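Local coordinates for microcin B17-processing protein McbC (Escherichia coli str. K-12 substr. MG1655, PDB 6GRH) that is required to convert the inactive microcin B17 precursor into the active antibiotic peptide, as an FMN-containing oxidoreductase of the nitroreductase family, at residues N142-Y150 against L159-L170; P185-F195 against T253-D264. All blocks are in the same frame, centred on the assembly; numbering follows the deposited sequence. Where two conformers were deposited one is given.

In the fold
Contacts 1 and 2 belong to the same antiparallel sheet but to different regions of it. Contact 1 joins the strands of the hairpin 149-153 and 158-163, together with the loop before it and the start of helix 167-175, on the flank of the sheet; its centre lies about 17 Å from the centre of the chain. Contact 2 pairs strands 187-194 and 254-263 in the interior, about 4 Å from that centre. Strand 129-135 runs between the two pairs, so they do not touch: their centres are about 14 Å apart and their nearest atoms about 6 Å. Both reach the second McbC subunit. Contact 2 also meets the flavin, with the side chain of Ile-258 about 4 Å from a bound FMN.

Contact 1 of 2, residues N142-Y150 against L159-L170; sequences NWQAGTNVY and LEPVATCNTQSL
Asn-148 and Val-149 both donate their backbone N-H to the carbonyl of Ala-163, while Val-149 O accepts from Val-162 N and Ala-163 N, both arriving from the same face of its plane. Each doubled acceptor marks a classic beta bulge. The Asn-148 side chain adds a nearly straight bond, ND2 to Cys-165 O at 2.8 Å (174° at the hydrogen), lying in both the amide and the carbonyl plane. The amide suits this place because its other end, OD1, is held by Arg-135. Val-149 supplies the apolar centre: CG2 meets Leu-170 CD1 at 3.6 Å and Cys-165 SG at 3.8 Å, while CG1, anti to the backbone N (chi1 -175°), turns to Val-162 CG1. Near the turn of the hairpin, Leu-159 CD1 sits squarely over the indole of Trp-143, from the loop before strand 149-153, 3.5 Å from the centroid of its six-membered ring; NE1 is hydrogen-bonded to Glu-101.

Behind these pairs, Asn-142 ties the loop together, giving ND2 to Thr-147 O at 2.8 Å and receiving Tyr-150 OH at OD1. Thr-147 OG1 donates to Gln-144 OE1, which also lies 3.5 Å from Pro-161 CG. At Gly-146, third in the type II turn 144-147 (phi 89°), a CB would press on the preceding carbonyl oxygen, so glycine fits. Asn-166 caps helix 167-175 by accepting from Ser-169 N. Strand 149-153 lies between strands 158-163 and 129-135 in the sheet, helix 97-108 packs on Trp-143 and Leu-159, and Leu-159 extends the sheet antiparallel to a strand of the second McbC subunit.

Contact 2 of 2, residues P185-F195 against T253-D264; sequences PHFALVYCIIF and TVAPLIVQFFGD
Strands 187-194 and 254-263 pair antiparallel, their axes 4.4 Å apart at closest and 140° between directions, with a classic bulge where Leu-257 and Ile-258 both face Tyr-191. There Tyr-191 N donates to Ile-258 O while Leu-257 N reaches Tyr-191 O, so the ladder resumes one residue out of step at Cys-192 and Pro-256. Proline fits this place, a non-hydrogen-bonded pair where no backbone N-H is needed across the ladder.

Phe-187, Leu-189, Tyr-191, Phe-262 and Gln-260 share one face. Phe-262 lays its CB over the Phe-187 ring, 3.6 Å from the centroid; the two ring planes are 10° apart but slid so far that they barely overlap. Phe-187 takes the crowded rotamer (chi1 68°), with CG between backbone N and carbonyl carbon, which carries CZ to within 3.4 Å of Phe-262 CB. Leu-189 CG approaches Phe-262 CE1 obliquely, at 3.7 Å. In this buried setting Tyr-191 OH donates to Gln-260 OE1 at 2.7 Å, almost in line with the C=O bond. The Gln-260 chain is extended, and its NE2 goes to Asn-232, so both amide ends are used. Beside the bulge, Tyr-191 CD2 meets Ile-258 CG2 at 3.6 Å. At the strand end, on the face of Tyr-191, Phe-195 CZ touches Ala-255 CB. Helices 97-108 and 204-227 cover this face.

The other face carries mostly small and branched residues, with Phe-261 among them, whose CD1 meets Pro-185 CG at one end. Val-190 CG1 lies alongside Pro-256 CB at 3.8 Å, and Cys-192 CB touches Val-254 CG2 at 3.5 Å. Ile-258 touches FMN and packs on Met-212 of the second McbC subunit, as expected of the FMN-binding nitroreductase fold, whose flavin sites lie at the dimer interface.

Contact 1 of 2, residues N142-Y150 against L159-L170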
# COMPACT_ATOMS: atom_id res chain seq x y z
N ASN D 142 -35.98 -7.78 -26.42
CA ASN D 142 -34.59 -7.55 -26.81
C ASN D 142 -34.47 -6.76 -28.13
O ASN D 142 -35.37 -6.80 -28.95
CB ASN D 142 -33.86 -8.89 -26.94
CG ASN D 142 -32.37 -8.79 -26.63
OD1 ASN D 142 -31.80 -7.70 -26.51
ND2 ASN D 142 -31.73 -9.93 -26.52
N TRP D 143 -33.36 -6.05 -28.30
CA TRP D 143 -33.09 -5.29 -29.53
C TRP D 143 -32.50 -6.20 -30.60
O TRP D 143 -32.88 -6.14 -31.74
CB TRP D 143 -32.13 -4.14 -29.26
CG TRP D 143 -32.70 -3.09 -28.39
CD1 TRP D 143 -33.38 -1.97 -28.79
CD2 TRP D 143 -32.67 -3.05 -26.97
NE1 TRP D 143 -33.75 -1.23 -27.69
CE2 TRP D 143 -33.34 -1.88 -26.56
CE3 TRP D 143 -32.14 -3.90 -25.99
CZ2 TRP D 143 -33.49 -1.54 -25.22
CZ3 TRP D 143 -32.29 -3.55 -24.65
CH2 TRP D 143 -32.97 -2.38 -24.28
N GLN D 144 -31.52 -7.00 -30.20
CA GLN D 144 -30.81 -7.90 -31.08
C GLN D 144 -30.89 -9.30 -30.46
O GLN D 144 -30.39 -9.52 -29.36
CB GLN D 144 -29.34 -7.45 -31.17
CG GLN D 144 -28.49 -8.25 -32.12
CD GLN D 144 -27.12 -7.64 -32.30
OE1 GLN D 144 -26.24 -7.79 -31.46
NE2 GLN D 144 -26.94 -6.93 -33.40
N ALA D 145 -31.52 -10.23 -31.17
CA ALA D 145 -31.74 -11.58 -30.68
C ALA D 145 -30.44 -12.23 -30.21
O ALA D 145 -29.47 -12.31 -30.96
CB ALA D 145 -32.40 -12.45 -31.76
N GLY D 146 -30.41 -12.66 -28.95
CA GLY D 146 -29.28 -13.40 -28.41
C GLY D 146 -28.18 -12.56 -27.79
O GLY D 146 -27.26 -13.11 -27.20
N THR D 147 -28.26 -11.24 -27.91
CA THR D 147 -27.31 -10.34 -27.26
C THR D 147 -27.93 -9.90 -25.95
O THR D 147 -29.01 -9.30 -25.95
CB THR D 147 -27.01 -9.14 -28.16
OG1 THR D 147 -26.44 -9.62 -29.37
CG2 THR D 147 -26.05 -8.17 -27.49
N ASN D 148 -27.26 -10.21 -24.84
CA ASN D 148 -27.78 -9.91 -23.51
C ASN D 148 -27.00 -8.90 -22.72
O ASN D 148 -27.42 -8.55 -21.64
CB ASN D 148 -27.92 -11.18 -22.71
CG ASN D 148 -29.04 -12.04 -23.21
OD1 ASN D 148 -30.14 -11.54 -23.42
ND2 ASN D 148 -28.76 -13.32 -23.44
N VAL D 149 -25.86 -8.44 -23.24
CA VAL D 149 -25.12 -7.34 -22.64
C VAL D 149 -24.94 -6.29 -23.71
O VAL D 149 -24.59 -6.62 -24.83
CB VAL D 149 -23.75 -7.77 -22.11
CG1 VAL D 149 -23.09 -6.63 -21.39
CG2 VAL D 149 -23.88 -8.96 -21.17
N TYR D 150 -25.17 -5.03 -23.35
CA TYR D 150 -25.00 -3.89 -24.24
C TYR D 150 -24.25 -2.83 -23.47
O TYR D 150 -24.22 -2.86 -22.24
CB TYR D 150 -26.36 -3.31 -24.66
CG TYR D 150 -27.24 -4.23 -25.48
CD1 TYR D 150 -28.14 -5.12 -24.87
CD2 TYR D 150 -27.19 -4.20 -26.86
CE1 TYR D 150 -28.95 -5.94 -25.62
CE2 TYR D 150 -28.00 -5.04 -27.62
CZ TYR D 150 -28.87 -5.90 -27.00
OH TYR D 150 -29.65 -6.73 -27.76
N LEU D 159 -27.12 1.95 -28.21
CA LEU D 159 -26.64 0.79 -27.49
C LEU D 159 -25.67 0.07 -28.42
O LEU D 159 -25.99 -0.17 -29.59
CB LEU D 159 -27.79 -0.15 -27.12
CG LEU D 159 -28.79 0.27 -26.06
CD1 LEU D 159 -29.98 -0.67 -26.08
CD2 LEU D 159 -28.16 0.27 -24.69
N GLU D 160 -24.51 -0.29 -27.88
CA GLU D 160 -23.49 -1.07 -28.57
C GLU D 160 -23.56 -2.54 -28.08
O GLU D 160 -23.57 -2.76 -26.88
CB GLU D 160 -22.16 -0.42 -28.23
CG GLU D 160 -20.92 -0.96 -28.91
CD GLU D 160 -19.65 -0.23 -28.44
OE1 GLU D 160 -19.56 0.23 -27.26
OE2 GLU D 160 -18.71 -0.14 -29.26
N PRO D 161 -23.65 -3.54 -28.99
CA PRO D 161 -23.65 -4.92 -28.54
C PRO D 161 -22.34 -5.31 -27.86
O PRO D 161 -21.28 -4.97 -28.37
CB PRO D 161 -23.83 -5.71 -29.83
CG PRO D 161 -24.62 -4.81 -30.69
CD PRO D 161 -24.06 -3.44 -30.40
N VAL D 162 -22.42 -6.01 -26.73
CA VAL D 162 -21.24 -6.41 -25.98
C VAL D 162 -21.06 -7.92 -25.87
O VAL D 162 -19.95 -8.40 -26.10
CB VAL D 162 -21.23 -5.74 -24.60
CG1 VAL D 162 -20.15 -6.31 -23.68
CG2 VAL D 162 -21.06 -4.23 -24.76
N ALA D 163 -22.10 -8.67 -25.51
CA ALA D 163 -21.96 -10.12 -25.26
C ALA D 163 -23.23 -10.90 -25.53
O ALA D 163 -24.34 -10.40 -25.35
CB ALA D 163 -21.50 -10.38 -23.83
N THR D 164 -23.02 -12.14 -25.97
CA THR D 164 -24.08 -13.09 -26.22
C THR D 164 -24.09 -14.21 -25.18
O THR D 164 -24.48 -15.33 -25.49
CB THR D 164 -23.87 -13.73 -27.61
OG1 THR D 164 -22.60 -14.38 -27.62
CG2 THR D 164 -23.88 -12.68 -28.71
N CYS D 165 -23.67 -13.93 -23.94
CA CYS D 165 -23.84 -14.91 -22.86
C CYS D 165 -25.33 -15.08 -22.61
O CYS D 165 -26.11 -14.15 -22.86
CB CYS D 165 -23.16 -14.46 -21.59
SG CYS D 165 -23.48 -12.74 -21.16
N ASN D 166 -25.76 -16.26 -22.15
CA ASN D 166 -27.19 -16.47 -21.88
C ASN D 166 -27.61 -15.68 -20.65
O ASN D 166 -26.77 -15.23 -19.86
CB ASN D 166 -27.60 -17.96 -21.79
CG ASN D 166 -26.80 -18.74 -20.75
OD1 ASN D 166 -26.51 -18.27 -19.65
ND2 ASN D 166 -26.48 -19.97 -21.09
N THR D 167 -28.92 -15.52 -20.50
CA THR D 167 -29.51 -14.75 -19.43
C THR D 167 -29.24 -15.35 -18.03
O THR D 167 -29.05 -14.62 -17.06
CB THR D 167 -31.02 -14.59 -19.71
OG1 THR D 167 -31.41 -13.22 -19.54
CG2 THR D 167 -31.87 -15.52 -18.84
N GLN D 168 -29.18 -16.68 -17.96
CA GLN D 168 -28.88 -17.40 -16.69
C GLN D 168 -27.45 -17.18 -16.16
O GLN D 168 -27.25 -16.99 -14.96
CB GLN D 168 -29.15 -18.90 -16.84
CG GLN D 168 -30.61 -19.23 -17.13
CD GLN D 168 -30.98 -19.29 -18.62
OE1 GLN D 168 -30.18 -18.95 -19.51
NE2 GLN D 168 -32.21 -19.71 -18.89
N SER D 169 -26.46 -17.19 -17.05
CA SER D 169 -25.06 -16.90 -16.66
C SER D 169 -24.89 -15.49 -16.12
O SER D 169 -24.19 -15.28 -15.14
CB SER D 169 -24.10 -17.05 -17.85
OG SER D 169 -24.14 -18.35 -18.38
N LEU D 170 -25.52 -14.52 -16.79
CA LEU D 170 -25.47 -13.15 -16.35
C LEU D 170 -26.10 -12.97 -15.00
O LEU D 170 -25.55 -12.27 -14.17
CB LEU D 170 -26.20 -12.19 -17.29
CG LEU D 170 -25.43 -11.57 -18.43
CD1 LEU D 170 -26.40 -10.80 -19.31
CD2 LEU D 170 -24.31 -10.67 -17.91

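Contact 2 of 2, residues P185-F195 against T253-D264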
# COMPACT_ATOMS: atom_id res chain seq x y z
N PRO D 185 -35.25 -10.14 -11.33
CA PRO D 185 -35.31 -8.87 -12.02
C PRO D 185 -35.33 -9.04 -13.55
O PRO D 185 -34.85 -10.05 -14.06
CB PRO D 185 -34.05 -8.13 -11.56
CG PRO D 185 -33.32 -9.04 -10.65
CD PRO D 185 -33.94 -10.39 -10.72
N HIS D 186 -35.87 -8.06 -14.26
CA HIS D 186 -35.87 -8.06 -15.72
C HIS D 186 -34.51 -7.71 -16.32
O HIS D 186 -34.10 -8.28 -17.32
CB HIS D 186 -36.91 -7.08 -16.27
CG HIS D 186 -38.32 -7.59 -16.20
ND1 HIS D 186 -39.15 -7.36 -15.12
CD2 HIS D 186 -39.05 -8.33 -17.07
CE1 HIS D 186 -40.32 -7.91 -15.34
NE2 HIS D 186 -40.29 -8.52 -16.51
N PHE D 187 -33.82 -6.75 -15.72
CA PHE D 187 -32.54 -6.32 -16.22
C PHE D 187 -31.72 -5.67 -15.14
O PHE D 187 -32.23 -5.42 -14.04
CB PHE D 187 -32.72 -5.39 -17.45
CG PHE D 187 -33.33 -4.04 -17.14
CD1 PHE D 187 -34.70 -3.87 -17.08
CD2 PHE D 187 -32.51 -2.92 -17.00
CE1 PHE D 187 -35.27 -2.61 -16.85
CE2 PHE D 187 -33.07 -1.67 -16.74
CZ PHE D 187 -34.46 -1.52 -16.68
N ALA D 188 -30.44 -5.46 -15.43
CA ALA D 188 -29.55 -4.71 -14.56
C ALA D 188 -28.79 -3.66 -15.31
O ALA D 188 -28.58 -3.78 -16.50
CB ALA D 188 -28.57 -5.64 -13.88
N LEU D 189 -28.39 -2.62 -14.60
CA LEU D 189 -27.34 -1.72 -15.08
C LEU D 189 -26.09 -2.04 -14.28
O LEU D 189 -26.17 -2.26 -13.06
CB LEU D 189 -27.74 -0.25 -14.96
CG LEU D 189 -28.94 0.18 -15.81
CD1 LEU D 189 -29.23 1.64 -15.54
CD2 LEU D 189 -28.72 -0.11 -17.30
N VAL D 190 -24.95 -2.07 -14.96
CA VAL D 190 -23.65 -2.27 -14.34
C VAL D 190 -22.78 -1.04 -14.65
O VAL D 190 -22.56 -0.70 -15.81
CB VAL D 190 -22.97 -3.55 -14.83
CG1 VAL D 190 -21.67 -3.78 -14.07
CG2 VAL D 190 -23.87 -4.75 -14.67
N TYR D 191 -22.33 -0.36 -13.60
CA TYR D 191 -21.55 0.87 -13.74
C TYR D 191 -20.09 0.51 -13.56
O TYR D 191 -19.73 -0.07 -12.53
CB TYR D 191 -21.97 1.90 -12.68
CG TYR D 191 -23.41 2.28 -12.75
CD1 TYR D 191 -23.81 3.43 -13.43
CD2 TYR D 191 -24.40 1.48 -12.13
CE1 TYR D 191 -25.16 3.77 -13.52
CE2 TYR D 191 -25.75 1.82 -12.19
CZ TYR D 191 -26.13 2.97 -12.88
OH TYR D 191 -27.44 3.35 -12.93
N CYS D 192 -19.26 0.85 -14.55
CA CYS D 192 -17.87 0.43 -14.59
C CYS D 192 -16.91 1.60 -14.72
O CYS D 192 -17.15 2.51 -15.50
CB CYS D 192 -17.64 -0.50 -15.77
SG CYS D 192 -18.64 -2.00 -15.67
N ILE D 193 -15.81 1.54 -13.98
CA ILE D 193 -14.76 2.52 -14.04
C ILE D 193 -13.68 2.10 -15.05
O ILE D 193 -13.20 0.96 -15.01
CB ILE D 193 -14.09 2.74 -12.66
CG1 ILE D 193 -13.08 3.90 -12.73
CG2 ILE D 193 -13.42 1.49 -12.10
CD1 ILE D 193 -12.52 4.25 -11.38
N ILE D 194 -13.31 3.01 -15.94
CA ILE D 194 -12.12 2.83 -16.77
C ILE D 194 -10.96 3.47 -16.01
O ILE D 194 -10.90 4.69 -15.92
CB ILE D 194 -12.30 3.48 -18.15
CG1 ILE D 194 -13.49 2.85 -18.85
CG2 ILE D 194 -11.01 3.31 -18.98
CD1 ILE D 194 -13.77 3.46 -20.20
N PHE D 195 -10.05 2.67 -15.49
CA PHE D 195 -9.05 3.19 -14.53
C PHE D 195 -8.25 4.35 -15.09
O PHE D 195 -8.13 5.40 -14.46
CB PHE D 195 -8.10 2.12 -14.04
CG PHE D 195 -8.75 1.08 -13.17
CD1 PHE D 195 -9.14 1.38 -11.88
CD2 PHE D 195 -9.00 -0.20 -13.66
CE1 PHE D 195 -9.73 0.42 -11.07
CE2 PHE D 195 -9.59 -1.17 -12.85
CZ PHE D 195 -9.96 -0.84 -11.55
N THR D 253 -8.23 -2.94 -17.55
CA THR D 253 -8.66 -1.61 -17.97
C THR D 253 -9.87 -1.11 -17.23
O THR D 253 -9.95 0.09 -16.94
CB THR D 253 -8.96 -1.67 -19.48
OG1 THR D 253 -7.73 -1.88 -20.17
CG2 THR D 253 -9.58 -0.40 -20.02
N VAL D 254 -10.83 -2.02 -16.98
CA VAL D 254 -12.18 -1.65 -16.54
C VAL D 254 -12.71 -2.62 -15.47
O VAL D 254 -12.43 -3.83 -15.52
CB VAL D 254 -13.13 -1.47 -17.76
CG1 VAL D 254 -13.20 -2.71 -18.64
CG2 VAL D 254 -14.53 -1.05 -17.35
N ALA D 255 -13.38 -2.08 -14.46
CA ALA D 255 -13.88 -2.88 -13.33
C ALA D 255 -15.32 -2.43 -13.01
O ALA D 255 -15.60 -1.26 -13.04
CB ALA D 255 -12.96 -2.74 -12.10
N PRO D 256 -16.23 -3.40 -12.73
CA PRO D 256 -17.59 -3.06 -12.28
C PRO D 256 -17.61 -2.50 -10.85
O PRO D 256 -17.09 -3.13 -9.94
CB PRO D 256 -18.32 -4.40 -12.36
CG PRO D 256 -17.25 -5.42 -12.13
CD PRO D 256 -16.02 -4.87 -12.77
N LEU D 257 -18.15 -1.31 -10.66
CA LEU D 257 -18.22 -0.68 -9.34
C LEU D 257 -19.47 -1.04 -8.55
O LEU D 257 -19.43 -1.16 -7.34
CB LEU D 257 -18.11 0.85 -9.45
CG LEU D 257 -16.77 1.41 -9.91
CD1 LEU D 257 -16.81 2.91 -10.01
CD2 LEU D 257 -15.66 0.97 -8.98
N ILE D 258 -20.60 -1.17 -9.25
CA ILE D 258 -21.89 -1.36 -8.62
C ILE D 258 -22.86 -1.88 -9.67
O ILE D 258 -22.73 -1.59 -10.88
CB ILE D 258 -22.37 -0.06 -7.93
CG1 ILE D 258 -23.43 -0.32 -6.88
CG2 ILE D 258 -22.86 0.98 -8.93
CD1 ILE D 258 -22.90 -1.03 -5.65
N VAL D 259 -23.79 -2.70 -9.22
CA VAL D 259 -24.85 -3.25 -10.05
C VAL D 259 -26.17 -2.64 -9.58
O VAL D 259 -26.31 -2.28 -8.40
CB VAL D 259 -24.85 -4.79 -9.94
CG1 VAL D 259 -26.08 -5.41 -10.62
CG2 VAL D 259 -23.58 -5.37 -10.56
N GLN D 260 -27.12 -2.49 -10.49
CA GLN D 260 -28.44 -1.95 -10.14
C GLN D 260 -29.49 -2.75 -10.86
O GLN D 260 -29.54 -2.76 -12.09
CB GLN D 260 -28.55 -0.47 -10.50
CG GLN D 260 -29.79 0.23 -9.96
CD GLN D 260 -29.76 1.72 -10.23
OE1 GLN D 260 -29.02 2.20 -11.09
NE2 GLN D 260 -30.63 2.46 -9.52
N PHE D 261 -30.31 -3.43 -10.09
CA PHE D 261 -31.36 -4.30 -10.63
C PHE D 261 -32.65 -3.53 -10.84
O PHE D 261 -32.94 -2.63 -10.06
CB PHE D 261 -31.62 -5.47 -9.68
CG PHE D 261 -30.50 -6.47 -9.64
CD1 PHE D 261 -30.22 -7.26 -10.76
CD2 PHE D 261 -29.72 -6.63 -8.51
CE1 PHE D 261 -29.20 -8.17 -10.73
CE2 PHE D 261 -28.70 -7.56 -8.48
CZ PHE D 261 -28.43 -8.32 -9.60
N PHE D 262 -33.39 -3.89 -11.89
CA PHE D 262 -34.66 -3.25 -12.20
C PHE D 262 -35.70 -4.29 -12.54
O PHE D 262 -35.39 -5.32 -13.15
CB PHE D 262 -34.53 -2.31 -13.40
CG PHE D 262 -33.63 -1.15 -13.16
CD1 PHE D 262 -32.26 -1.27 -13.37
CD2 PHE D 262 -34.14 0.05 -12.68
CE1 PHE D 262 -31.41 -0.21 -13.14
CE2 PHE D 262 -33.29 1.12 -12.44
CZ PHE D 262 -31.93 0.99 -12.67
N GLY D 263 -36.94 -3.97 -12.19
CA GLY D 263 -38.03 -4.88 -12.44
C GLY D 263 -39.33 -4.55 -11.74
O GLY D 263 -39.59 -3.40 -11.36
N ASP D 264 -40.16 -5.59 -11.59
CA ASP D 264 -41.46 -5.52 -10.90
C ASP D 264 -41.40 -6.29 -9.58
O ASP D 264 -40.61 -7.23 -9.41
CB ASP D 264 -42.57 -6.12 -11.76
CG ASP D 264 -42.64 -5.51 -13.16
OD1 ASP D 264 -42.35 -4.29 -13.29
OD2 ASP D 264 -42.98 -6.25 -14.11